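Local coordinates for protein transcriptional regulator (GntR family) (Enterococcus faecalis, PDB 3DDV) that probably controls transcription in response to a small-molecule effector, the UTRA domain described here being the likely effector-sensing and dimerising part of a GntR-family regulator, at residues 71-76 / 117-122; 57-62 / 123-128; 33-38 / 66-71; 113-118 / 139-144. One frame throughout, in Å; residues are numbered along the deposited sequence.

Interaction 1: 71-76 / 117-122; sequences SFYKTL and QVSYFE
Y73 and L76 meet strand 117-121 from a helix at whose start S71 O accepts two bonds from T75: the backbone bond from T75 N, and one from the hydroxyl T75 OG1, which stands 44° out of the carbonyl plane. F72, next in order, packs on V60 and E128, while L76 CD2 lies over one face of its ring, offset toward the rim. Y73 makes the polar approach. Its first torsion of -73° sets the ring beside the backbone N and anti to the carbonyl carbon, from where the phenol reaches across to the strand. Y73 OH comes to 3.6 Å from Q117 NE2 and 4.0 Å from S119 OG, neither approach being a hydrogen bond; the Q117 side chain arrives from the opposite direction, its amide plane only 15° from that of the Y73 ring. What joins the three polar ends is E128 OE1 on the neighbouring strand, hydrogen-bonded to Y73 OH and S119 OG and weakly to Q117 NE2. This is the helix-on-sheet layer of a UTRA domain: the axes of helix 72-76 and strand 117-121 run 12.6 Å apart, with their N-to-C directions nearly parallel. One turn past F72, its amide bonded to F72 O at 2.9 Å, L76 closes the apolar end of the contact. Its branch carbon L76 CG lies 4.0 Å from F121 CZ, near the ring plane and at its edge. F121 also stacks with H82 and F127.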
# COMPACT_ATOMS: atom_id res chain seq x y z
N SER B 71 18.60 -10.12 -33.36
CA SER B 71 18.62 -11.50 -32.89
C SER B 71 19.40 -11.60 -31.60
O SER B 71 20.15 -12.57 -31.36
CB SER B 71 19.30 -12.37 -33.96
OG SER B 71 18.84 -12.03 -35.25
N PHE B 72 19.26 -10.58 -30.77
CA PHE B 72 20.22 -10.41 -29.69
C PHE B 72 20.19 -11.60 -28.74
O PHE B 72 21.23 -12.22 -28.47
CB PHE B 72 19.94 -9.11 -28.92
CG PHE B 72 20.91 -8.85 -27.82
CD1 PHE B 72 22.27 -9.13 -27.99
CD2 PHE B 72 20.48 -8.31 -26.63
CE1 PHE B 72 23.17 -8.89 -26.98
CE2 PHE B 72 21.38 -8.06 -25.61
CZ PHE B 72 22.74 -8.35 -25.80
N TYR B 73 19.00 -11.95 -28.30
CA TYR B 73 18.85 -13.02 -27.35
C TYR B 73 19.25 -14.36 -27.96
O TYR B 73 20.14 -15.04 -27.42
CB TYR B 73 17.44 -13.02 -26.80
CG TYR B 73 17.14 -11.89 -25.85
CD1 TYR B 73 18.16 -11.23 -25.16
CD2 TYR B 73 15.82 -11.50 -25.60
CE1 TYR B 73 17.89 -10.20 -24.25
CE2 TYR B 73 15.54 -10.46 -24.69
CZ TYR B 73 16.60 -9.82 -24.01
OH TYR B 73 16.36 -8.79 -23.10
N LYS B 74 18.62 -14.70 -29.09
CA LYS B 74 19.03 -15.83 -29.95
C LYS B 74 20.55 -15.90 -30.09
O LYS B 74 21.19 -16.89 -29.74
CB LYS B 74 18.44 -15.73 -31.40
CG LYS B 74 16.88 -15.57 -31.54
CD LYS B 74 16.07 -16.88 -31.29
CE LYS B 74 14.81 -16.71 -30.36
NZ LYS B 74 13.55 -16.24 -31.06
N THR B 75 21.14 -14.83 -30.61
CA THR B 75 22.55 -14.87 -30.94
C THR B 75 23.36 -15.13 -29.71
O THR B 75 24.33 -15.85 -29.76
CB THR B 75 23.00 -13.55 -31.58
OG1 THR B 75 22.15 -13.29 -32.72
CG2 THR B 75 24.50 -13.58 -31.99
N LEU B 76 22.94 -14.54 -28.60
CA LEU B 76 23.71 -14.58 -27.36
C LEU B 76 23.84 -16.01 -26.84
O LEU B 76 24.94 -16.49 -26.52
CB LEU B 76 23.00 -13.71 -26.33
CG LEU B 76 23.83 -12.86 -25.37
CD1 LEU B 76 25.15 -12.41 -25.93
CD2 LEU B 76 22.98 -11.68 -24.95
N GLN B 117 15.49 -1.65 -17.49
CA GLN B 117 15.71 -3.04 -17.22
C GLN B 117 17.19 -3.42 -17.26
O GLN B 117 17.89 -2.96 -18.12
CB GLN B 117 14.98 -3.79 -18.28
CG GLN B 117 15.58 -5.08 -18.68
CD GLN B 117 14.60 -5.85 -19.58
OE1 GLN B 117 13.37 -5.83 -19.41
NE2 GLN B 117 15.16 -6.48 -20.59
N VAL B 118 17.63 -4.24 -16.30
CA VAL B 118 18.91 -4.96 -16.37
C VAL B 118 18.67 -6.46 -16.49
O VAL B 118 17.83 -7.00 -15.78
CB VAL B 118 19.77 -4.73 -15.14
CG1 VAL B 118 21.08 -5.47 -15.32
CG2 VAL B 118 19.99 -3.29 -14.94
N SER B 119 19.41 -7.14 -17.35
CA SER B 119 19.26 -8.56 -17.55
C SER B 119 20.59 -9.21 -17.30
O SER B 119 21.65 -8.63 -17.58
CB SER B 119 18.85 -8.88 -18.98
OG SER B 119 17.65 -8.23 -19.32
N TYR B 120 20.53 -10.44 -16.80
CA TYR B 120 21.72 -11.12 -16.33
C TYR B 120 21.88 -12.51 -16.92
O TYR B 120 20.90 -13.17 -17.27
CB TYR B 120 21.65 -11.25 -14.81
CG TYR B 120 21.48 -9.96 -14.08
CD1 TYR B 120 22.57 -9.32 -13.53
CD2 TYR B 120 20.24 -9.39 -13.95
CE1 TYR B 120 22.43 -8.12 -12.84
CE2 TYR B 120 20.08 -8.19 -13.29
CZ TYR B 120 21.17 -7.57 -12.73
OH TYR B 120 21.01 -6.38 -12.08
N PHE B 121 23.11 -13.00 -16.97
CA PHE B 121 23.29 -14.41 -17.25
C PHE B 121 22.93 -15.25 -16.01
O PHE B 121 23.00 -14.77 -14.85
CB PHE B 121 24.72 -14.71 -17.73
CG PHE B 121 25.00 -14.21 -19.12
CD1 PHE B 121 24.03 -14.32 -20.13
CD2 PHE B 121 26.21 -13.65 -19.44
CE1 PHE B 121 24.28 -13.88 -21.44
CE2 PHE B 121 26.47 -13.20 -20.73
CZ PHE B 121 25.51 -13.32 -21.74
N GLU B 122 22.58 -16.51 -16.26
CA GLU B 122 22.43 -17.48 -15.17
C GLU B 122 23.61 -17.42 -14.23
O GLU B 122 23.46 -17.77 -13.09
CB GLU B 122 22.20 -18.90 -15.69
CG GLU B 122 20.85 -19.00 -16.39
CD GLU B 122 20.37 -20.41 -16.66
OE1 GLU B 122 21.25 -21.31 -16.76
OE2 GLU B 122 19.14 -20.61 -16.80

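Interaction 2: 57-62 / 123-128; sequences YSLVSQ and NGLPFE
Y57 O, at the head of the turn that presents L59 to L125 and F127, is gripped by more than one donor. V60 N bonds to it at 3.1 Å and S61 OG at 3.2 Å, from opposite faces of the carbonyl plane, and S61 N adds a weak bond. Although 57-59 have helical backbone angles, they lack regular helical bonding; the shared carbonyl is consistent with a turn held by these bonds. L59 is the residue it delivers, and each of its two methyls has its own partner. L59 CD1 sits 3.7 Å from F127 CB, the two side chains crossing at about a right angle; the F127 ring leads away toward Y73 and L76. L59 CD2 meets L125 CD2 at 4.0 Å, these leucines sliding past each other in opposite directions. The contact thus joins the loop after strand 46-56 to the start of strand 126-135 in the UTRA-domain sheet. L125 belongs to the hairpin turn between strands 111-121 and 126-135. There L125 N donates to N123 OD1 at 3.1 Å, in the plane of the side-chain carbonyl, closing an Asx turn, and G124 takes a positive phi of 88° within it. No hydrogen bond crosses between 57-62 and 123-128: polar bonds shape each loop internally, while the side-chain contacts between them are apolar, resting on the fit of the L59 methyls rather than on any directional bond.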
# COMPACT_ATOMS: atom_id res chain seq x y z
N TYR B 57 30.84 -4.19 -24.27
CA TYR B 57 31.33 -4.40 -25.63
C TYR B 57 32.07 -5.72 -25.71
O TYR B 57 32.13 -6.30 -26.77
CB TYR B 57 32.23 -3.25 -26.15
CG TYR B 57 32.55 -3.36 -27.63
CD1 TYR B 57 31.55 -3.61 -28.53
CD2 TYR B 57 33.85 -3.22 -28.13
CE1 TYR B 57 31.78 -3.74 -29.89
CE2 TYR B 57 34.10 -3.34 -29.52
CZ TYR B 57 33.03 -3.60 -30.38
OH TYR B 57 33.11 -3.75 -31.76
N SER B 58 32.64 -6.19 -24.62
CA SER B 58 33.43 -7.40 -24.70
C SER B 58 32.57 -8.62 -24.98
O SER B 58 33.07 -9.57 -25.52
CB SER B 58 34.14 -7.65 -23.42
OG SER B 58 33.18 -8.17 -22.54
N LEU B 59 31.29 -8.63 -24.63
CA LEU B 59 30.45 -9.80 -24.95
C LEU B 59 29.99 -9.84 -26.38
O LEU B 59 29.31 -10.80 -26.79
CB LEU B 59 29.15 -9.85 -24.11
CG LEU B 59 29.31 -9.76 -22.59
CD1 LEU B 59 27.98 -9.32 -21.92
CD2 LEU B 59 29.86 -11.08 -22.03
N VAL B 60 30.30 -8.80 -27.15
CA VAL B 60 29.56 -8.57 -28.39
C VAL B 60 30.45 -8.22 -29.58
O VAL B 60 29.99 -8.24 -30.73
CB VAL B 60 28.42 -7.53 -28.06
CG1 VAL B 60 28.65 -6.20 -28.73
CG2 VAL B 60 27.02 -8.13 -28.32
N SER B 61 31.74 -7.93 -29.30
CA SER B 61 32.77 -7.63 -30.26
C SER B 61 32.64 -8.46 -31.49
O SER B 61 32.96 -7.99 -32.58
CB SER B 61 34.14 -8.02 -29.73
OG SER B 61 34.52 -7.23 -28.67
N GLN B 62 32.30 -9.74 -31.31
CA GLN B 62 32.47 -10.71 -32.36
C GLN B 62 31.18 -10.92 -33.12
O GLN B 62 31.18 -11.57 -34.13
CB GLN B 62 32.98 -12.03 -31.80
CG GLN B 62 34.23 -11.93 -30.92
CD GLN B 62 35.44 -11.19 -31.57
OE1 GLN B 62 35.90 -11.50 -32.70
NE2 GLN B 62 35.98 -10.21 -30.82
N ASN B 123 24.78 -16.95 -14.66
CA ASN B 123 25.87 -16.86 -13.71
C ASN B 123 25.98 -15.53 -12.98
O ASN B 123 27.02 -15.25 -12.37
CB ASN B 123 27.19 -17.24 -14.38
CG ASN B 123 27.68 -16.20 -15.39
OD1 ASN B 123 27.51 -14.98 -15.22
ND2 ASN B 123 28.34 -16.69 -16.44
N GLY B 124 24.93 -14.70 -13.06
CA GLY B 124 24.93 -13.39 -12.36
C GLY B 124 25.51 -12.17 -13.08
O GLY B 124 25.39 -11.07 -12.59
N LEU B 125 26.14 -12.37 -14.24
CA LEU B 125 26.78 -11.27 -15.02
C LEU B 125 25.73 -10.46 -15.81
O LEU B 125 24.98 -11.04 -16.61
CB LEU B 125 27.77 -11.84 -16.04
CG LEU B 125 28.61 -10.88 -16.89
CD1 LEU B 125 29.66 -10.21 -16.05
CD2 LEU B 125 29.23 -11.62 -18.14
N PRO B 126 25.67 -9.13 -15.58
CA PRO B 126 24.85 -8.26 -16.41
C PRO B 126 25.24 -8.31 -17.88
O PRO B 126 26.43 -8.34 -18.21
CB PRO B 126 25.16 -6.87 -15.88
CG PRO B 126 25.76 -7.07 -14.51
CD PRO B 126 26.36 -8.42 -14.49
N PHE B 127 24.26 -8.30 -18.76
CA PHE B 127 24.58 -8.18 -20.15
C PHE B 127 23.77 -7.13 -20.89
O PHE B 127 23.94 -6.97 -22.08
CB PHE B 127 24.49 -9.56 -20.81
CG PHE B 127 23.11 -10.06 -20.99
CD1 PHE B 127 22.38 -9.72 -22.11
CD2 PHE B 127 22.54 -10.91 -20.05
CE1 PHE B 127 21.08 -10.20 -22.29
CE2 PHE B 127 21.25 -11.38 -20.21
CZ PHE B 127 20.51 -11.03 -21.34
N GLU B 128 22.96 -6.37 -20.20
CA GLU B 128 22.03 -5.50 -20.87
C GLU B 128 21.57 -4.43 -19.89
O GLU B 128 21.21 -4.76 -18.75
CB GLU B 128 20.85 -6.35 -21.27
CG GLU B 128 20.26 -5.99 -22.53
CD GLU B 128 18.97 -6.78 -22.90
OE1 GLU B 128 18.19 -7.27 -21.99
OE2 GLU B 128 18.75 -6.82 -24.15

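Interaction 3: 33-38 / 66-71; sequences SILRME and SEITNS
No ring or amide enters the meeting of L35 and M37 with I68 and T69; a flat group bordering it is the Y13 ring of strand 8-16, a residue that packs against L35, M37 and I68. The motif is a short helix laid over an antiparallel sheet, as expected in the UTRA fold. Helix 66-70 and strand 34-38 have axes 11.0 Å apart and cross at -55°, and the closest pair of CA atoms, M37 and T69, stand 8.6 Å from each other. Side chains from both segments meet directly between the two backbones. L35 and M37, two apart on the strand, both point toward the helix. L35 has CG anti to its backbone N (chi1 -179°), which extends the side chain to meet I68 tip to tip. L35 CD2 is 3.8 Å from I68 CD1 and equally far from I68 CG2, so a single methyl touches both branches of the isoleucine. I68 also packs on V60, linking this layer to the loop before the helix. M37 takes a different path: its CG stands between backbone N and carbonyl carbon, and the chain bends at its last torsion, chi3 -79°. The sulfur M37 SD lies 4.3 Å from I68 CG2, so it borders I68 more loosely than L35 does. The helix backbone is tied to the strand's continuation through T69 O, which accepts a hydrogen bond from R39 NH1. M37 and T69 cross obliquely, with the terminal M37 CE 3.4 Å and M37 SD 3.8 Å from the methyl T69 CG2.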
# COMPACT_ATOMS: atom_id res chain seq x y z
N SER B 33 34.51 -0.73 -22.42
CA SER B 33 33.59 -0.28 -23.45
C SER B 33 32.28 -1.00 -23.38
O SER B 33 32.21 -2.18 -23.02
CB SER B 33 34.20 -0.53 -24.80
OG SER B 33 35.39 0.22 -24.89
N ILE B 34 31.25 -0.27 -23.79
CA ILE B 34 29.90 -0.78 -23.98
C ILE B 34 29.48 -0.42 -25.40
O ILE B 34 30.04 0.48 -26.02
CB ILE B 34 28.93 -0.12 -23.01
CG1 ILE B 34 28.93 1.41 -23.23
CG2 ILE B 34 29.29 -0.48 -21.57
CD1 ILE B 34 27.55 2.13 -23.19
N LEU B 35 28.52 -1.16 -25.93
CA LEU B 35 27.89 -0.84 -27.20
C LEU B 35 26.62 -0.12 -26.83
O LEU B 35 25.86 -0.58 -26.01
CB LEU B 35 27.53 -2.11 -27.96
CG LEU B 35 26.88 -1.86 -29.32
CD1 LEU B 35 27.90 -1.11 -30.23
CD2 LEU B 35 26.41 -3.16 -29.97
N ARG B 36 26.39 1.03 -27.43
CA ARG B 36 25.24 1.79 -27.06
C ARG B 36 24.45 1.97 -28.29
O ARG B 36 24.99 2.41 -29.31
CB ARG B 36 25.65 3.14 -26.59
CG ARG B 36 24.60 3.76 -25.73
CD ARG B 36 24.32 5.18 -26.09
NE ARG B 36 23.81 5.81 -24.92
CZ ARG B 36 24.56 6.17 -23.88
NH1 ARG B 36 25.92 6.00 -23.90
NH2 ARG B 36 23.94 6.72 -22.82
N MET B 37 23.19 1.58 -28.23
CA MET B 37 22.32 1.64 -29.40
C MET B 37 20.94 2.16 -29.03
O MET B 37 20.44 1.93 -27.92
CB MET B 37 22.26 0.31 -30.13
CG MET B 37 21.52 -0.84 -29.50
SD MET B 37 21.19 -2.15 -30.73
CE MET B 37 19.78 -1.47 -31.61
N GLU B 38 20.40 2.95 -29.94
CA GLU B 38 19.13 3.64 -29.76
C GLU B 38 18.25 3.23 -30.89
O GLU B 38 18.73 3.16 -32.03
CB GLU B 38 19.33 5.13 -29.87
CG GLU B 38 19.91 5.71 -28.64
CD GLU B 38 20.28 7.15 -28.78
OE1 GLU B 38 20.01 7.79 -29.82
OE2 GLU B 38 20.86 7.63 -27.81
N SER B 66 23.68 -6.87 -37.36
CA SER B 66 22.35 -7.45 -37.62
C SER B 66 21.95 -8.37 -36.50
O SER B 66 20.81 -8.30 -36.03
CB SER B 66 22.41 -8.26 -38.90
OG SER B 66 23.75 -8.75 -39.05
N GLU B 67 22.88 -9.25 -36.11
CA GLU B 67 22.69 -10.18 -35.00
C GLU B 67 22.35 -9.36 -33.79
O GLU B 67 21.32 -9.58 -33.17
CB GLU B 67 23.95 -10.99 -34.68
CG GLU B 67 24.30 -12.04 -35.69
CD GLU B 67 25.73 -12.57 -35.53
OE1 GLU B 67 26.66 -11.75 -35.45
OE2 GLU B 67 25.93 -13.81 -35.52
N ILE B 68 23.20 -8.40 -33.48
CA ILE B 68 22.97 -7.57 -32.29
C ILE B 68 21.64 -6.86 -32.34
O ILE B 68 20.98 -6.79 -31.33
CB ILE B 68 24.09 -6.56 -32.03
CG1 ILE B 68 25.37 -7.34 -31.68
CG2 ILE B 68 23.66 -5.62 -30.92
CD1 ILE B 68 26.67 -6.54 -31.67
N THR B 69 21.26 -6.35 -33.50
CA THR B 69 20.07 -5.52 -33.60
C THR B 69 18.80 -6.32 -33.64
O THR B 69 17.85 -5.95 -32.97
CB THR B 69 20.13 -4.52 -34.78
OG1 THR B 69 20.95 -5.06 -35.83
CG2 THR B 69 20.76 -3.21 -34.33
N ASN B 70 18.78 -7.44 -34.37
CA ASN B 70 17.54 -8.22 -34.55
C ASN B 70 17.48 -9.59 -33.82
O ASN B 70 16.41 -10.17 -33.71
CB ASN B 70 17.25 -8.49 -36.04
CG ASN B 70 17.65 -7.32 -36.95
OD1 ASN B 70 18.65 -7.39 -37.68
ND2 ASN B 70 16.88 -6.22 -36.88
N SER B 71 18.60 -10.12 -33.36
CA SER B 71 18.62 -11.50 -32.89
C SER B 71 19.40 -11.60 -31.60
O SER B 71 20.15 -12.57 -31.36
CB SER B 71 19.30 -12.37 -33.96
OG SER B 71 18.84 -12.03 -35.25

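Interaction 4: 113-118 / 139-144; sequences LRVRQV and FEFYLE
L113 CD2 is the methyl on which both phenylalanines of the C-terminal segment converge. It lies 3.9 Å from F141 CB, on the aliphatic stem of that residue, and 4.1 Å from F139 CE2, near the plane of the F139 ring and at its edge. L113 crosses each of the two aromatic side chains at about a right angle. Further along the strand, V115 CG2 approaches F141 CD2 more loosely, at 4.3 Å. The rings get there by the same torsion: F139 and F141 both hold CG opposite the backbone N, with chi1 of -176° and 176°, which extends them from their strand-like backbone toward strand 113-118. No hydrogen bond joins the two segments, and the contact is apolar throughout.

A second shell packs around these groups. Y134 stacks with the F139 ring and also packs against V115, while I91 of strand 84-95 touches both L113 and F141. Beyond them lies the second subunit. L113 packs on L113 of that chain, F139 O accepts from S92 OG of the second subunit, and E140 OE2 forms a salt bridge with R114 NH2 of the same neighbouring subunit. F141 and Y142 pair in an antiparallel ladder with a strand of that chain, continuing the sheet across the boundary: an intersubunit beta-sheet interface, in which the C-terminal strand lies over its own domain's sheet while joining that of its partner.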
# COMPACT_ATOMS: atom_id res chain seq x y z
N LEU B 113 5.44 5.84 -20.66
CA LEU B 113 5.63 4.74 -19.74
C LEU B 113 7.07 4.36 -19.92
O LEU B 113 7.49 3.99 -21.03
CB LEU B 113 4.74 3.53 -20.05
CG LEU B 113 5.01 2.42 -19.04
CD1 LEU B 113 4.25 2.76 -17.76
CD2 LEU B 113 4.68 1.08 -19.54
N ARG B 114 7.83 4.43 -18.83
CA ARG B 114 9.24 4.18 -18.90
C ARG B 114 9.57 2.90 -18.24
O ARG B 114 9.20 2.66 -17.11
CB ARG B 114 10.01 5.24 -18.16
CG ARG B 114 11.51 5.10 -18.44
CD ARG B 114 12.26 6.33 -18.08
NE ARG B 114 12.56 6.22 -16.70
CZ ARG B 114 12.66 7.25 -15.87
NH1 ARG B 114 12.48 8.48 -16.32
NH2 ARG B 114 12.95 7.05 -14.57
N VAL B 115 10.33 2.09 -18.94
CA VAL B 115 10.81 0.86 -18.35
C VAL B 115 12.31 0.86 -18.45
O VAL B 115 12.85 1.00 -19.52
CB VAL B 115 10.27 -0.39 -19.10
CG1 VAL B 115 10.70 -1.66 -18.37
CG2 VAL B 115 8.82 -0.28 -19.20
N ARG B 116 12.96 0.68 -17.32
CA ARG B 116 14.36 0.46 -17.31
C ARG B 116 14.59 -0.95 -16.83
O ARG B 116 14.04 -1.36 -15.81
CB ARG B 116 15.02 1.38 -16.30
CG ARG B 116 14.95 2.88 -16.60
CD ARG B 116 16.07 3.50 -15.91
NE ARG B 116 15.85 4.84 -15.41
CZ ARG B 116 16.13 5.94 -16.09
NH1 ARG B 116 16.56 5.89 -17.38
NH2 ARG B 116 15.94 7.10 -15.48
N GLN B 117 15.49 -1.65 -17.49
CA GLN B 117 15.71 -3.04 -17.22
C GLN B 117 17.19 -3.42 -17.26
O GLN B 117 17.89 -2.96 -18.12
CB GLN B 117 14.98 -3.79 -18.28
CG GLN B 117 15.58 -5.08 -18.68
CD GLN B 117 14.60 -5.85 -19.58
OE1 GLN B 117 13.37 -5.83 -19.41
NE2 GLN B 117 15.16 -6.48 -20.59
N VAL B 118 17.63 -4.24 -16.30
CA VAL B 118 18.91 -4.96 -16.37
C VAL B 118 18.67 -6.46 -16.49
O VAL B 118 17.83 -7.00 -15.78
CB VAL B 118 19.77 -4.73 -15.14
CG1 VAL B 118 21.08 -5.47 -15.32
CG2 VAL B 118 19.99 -3.29 -14.94
N PHE B 139 0.29 2.39 -25.96
CA PHE B 139 0.88 1.19 -25.40
C PHE B 139 0.29 0.74 -24.08
O PHE B 139 -0.20 1.53 -23.33
CB PHE B 139 2.37 1.41 -25.23
CG PHE B 139 3.11 0.23 -24.75
CD1 PHE B 139 3.34 -0.82 -25.56
CD2 PHE B 139 3.57 0.17 -23.48
CE1 PHE B 139 4.00 -1.89 -25.12
CE2 PHE B 139 4.24 -0.91 -23.04
CZ PHE B 139 4.45 -1.94 -23.86
N GLU B 140 0.34 -0.55 -23.84
CA GLU B 140 0.01 -1.19 -22.59
C GLU B 140 1.00 -2.27 -22.23
O GLU B 140 1.24 -3.12 -23.01
CB GLU B 140 -1.36 -1.87 -22.73
CG GLU B 140 -2.55 -0.96 -22.96
CD GLU B 140 -2.82 -0.00 -21.80
OE1 GLU B 140 -2.77 -0.42 -20.62
OE2 GLU B 140 -3.10 1.18 -22.07
N PHE B 141 1.50 -2.31 -21.02
CA PHE B 141 2.47 -3.33 -20.65
C PHE B 141 1.71 -4.41 -19.92
O PHE B 141 1.01 -4.15 -18.95
CB PHE B 141 3.52 -2.62 -19.81
CG PHE B 141 4.59 -3.48 -19.22
CD1 PHE B 141 4.33 -4.33 -18.16
CD2 PHE B 141 5.90 -3.34 -19.64
CE1 PHE B 141 5.35 -5.07 -17.55
CE2 PHE B 141 6.91 -4.10 -19.08
CZ PHE B 141 6.64 -4.95 -18.02
N TYR B 142 1.81 -5.64 -20.38
CA TYR B 142 1.05 -6.73 -19.83
C TYR B 142 1.80 -7.43 -18.71
O TYR B 142 2.83 -7.98 -18.92
CB TYR B 142 0.60 -7.70 -20.94
CG TYR B 142 -0.25 -6.98 -21.99
CD1 TYR B 142 -1.64 -6.92 -21.89
CD2 TYR B 142 0.36 -6.31 -23.07
CE1 TYR B 142 -2.42 -6.21 -22.84
CE2 TYR B 142 -0.39 -5.60 -24.03
CZ TYR B 142 -1.79 -5.55 -23.88
OH TYR B 142 -2.52 -4.84 -24.81
N LEU B 143 1.29 -7.38 -17.50
CA LEU B 143 1.90 -8.12 -16.42
C LEU B 143 1.90 -9.62 -16.68
O LEU B 143 0.92 -10.16 -17.07
CB LEU B 143 1.19 -7.82 -15.12
CG LEU B 143 1.76 -6.59 -14.43
CD1 LEU B 143 1.24 -5.29 -15.05
CD2 LEU B 143 1.38 -6.70 -12.99
N GLU B 144 3.02 -10.27 -16.41
CA GLU B 144 3.21 -11.70 -16.66
C GLU B 144 2.34 -12.49 -15.70
O GLU B 144 2.40 -12.27 -14.49
CB GLU B 144 4.70 -12.06 -16.47
CG GLU B 144 5.31 -12.89 -17.62
CD GLU B 144 6.20 -12.08 -18.61
OE1 GLU B 144 7.25 -11.56 -18.16
OE2 GLU B 144 5.86 -12.01 -19.83

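How the interactions relate
All four contacts rest on one antiparallel six-stranded sheet. The first three form a cluster: the centres of interactions 1 and 2 are 8 Å apart, and interaction 3 has its centre 11 Å from each of theirs. Helices 65-70 and 72-80 follow directly on each other, so S71 belongs to both 3 and 1, while V60 links 2 to 3 by packing on I68 and L35. Along the chain 3 closes before 1 opens, and 1 is nested within the loop closed by 2. Interaction 4 shares strand 111-121 with 1, yet its centre lies about 17, 23 and 20 Å from those of 1, 2 and 3. Strand 111-121 thus connects the helix-covered end of the domain with the subunit interface.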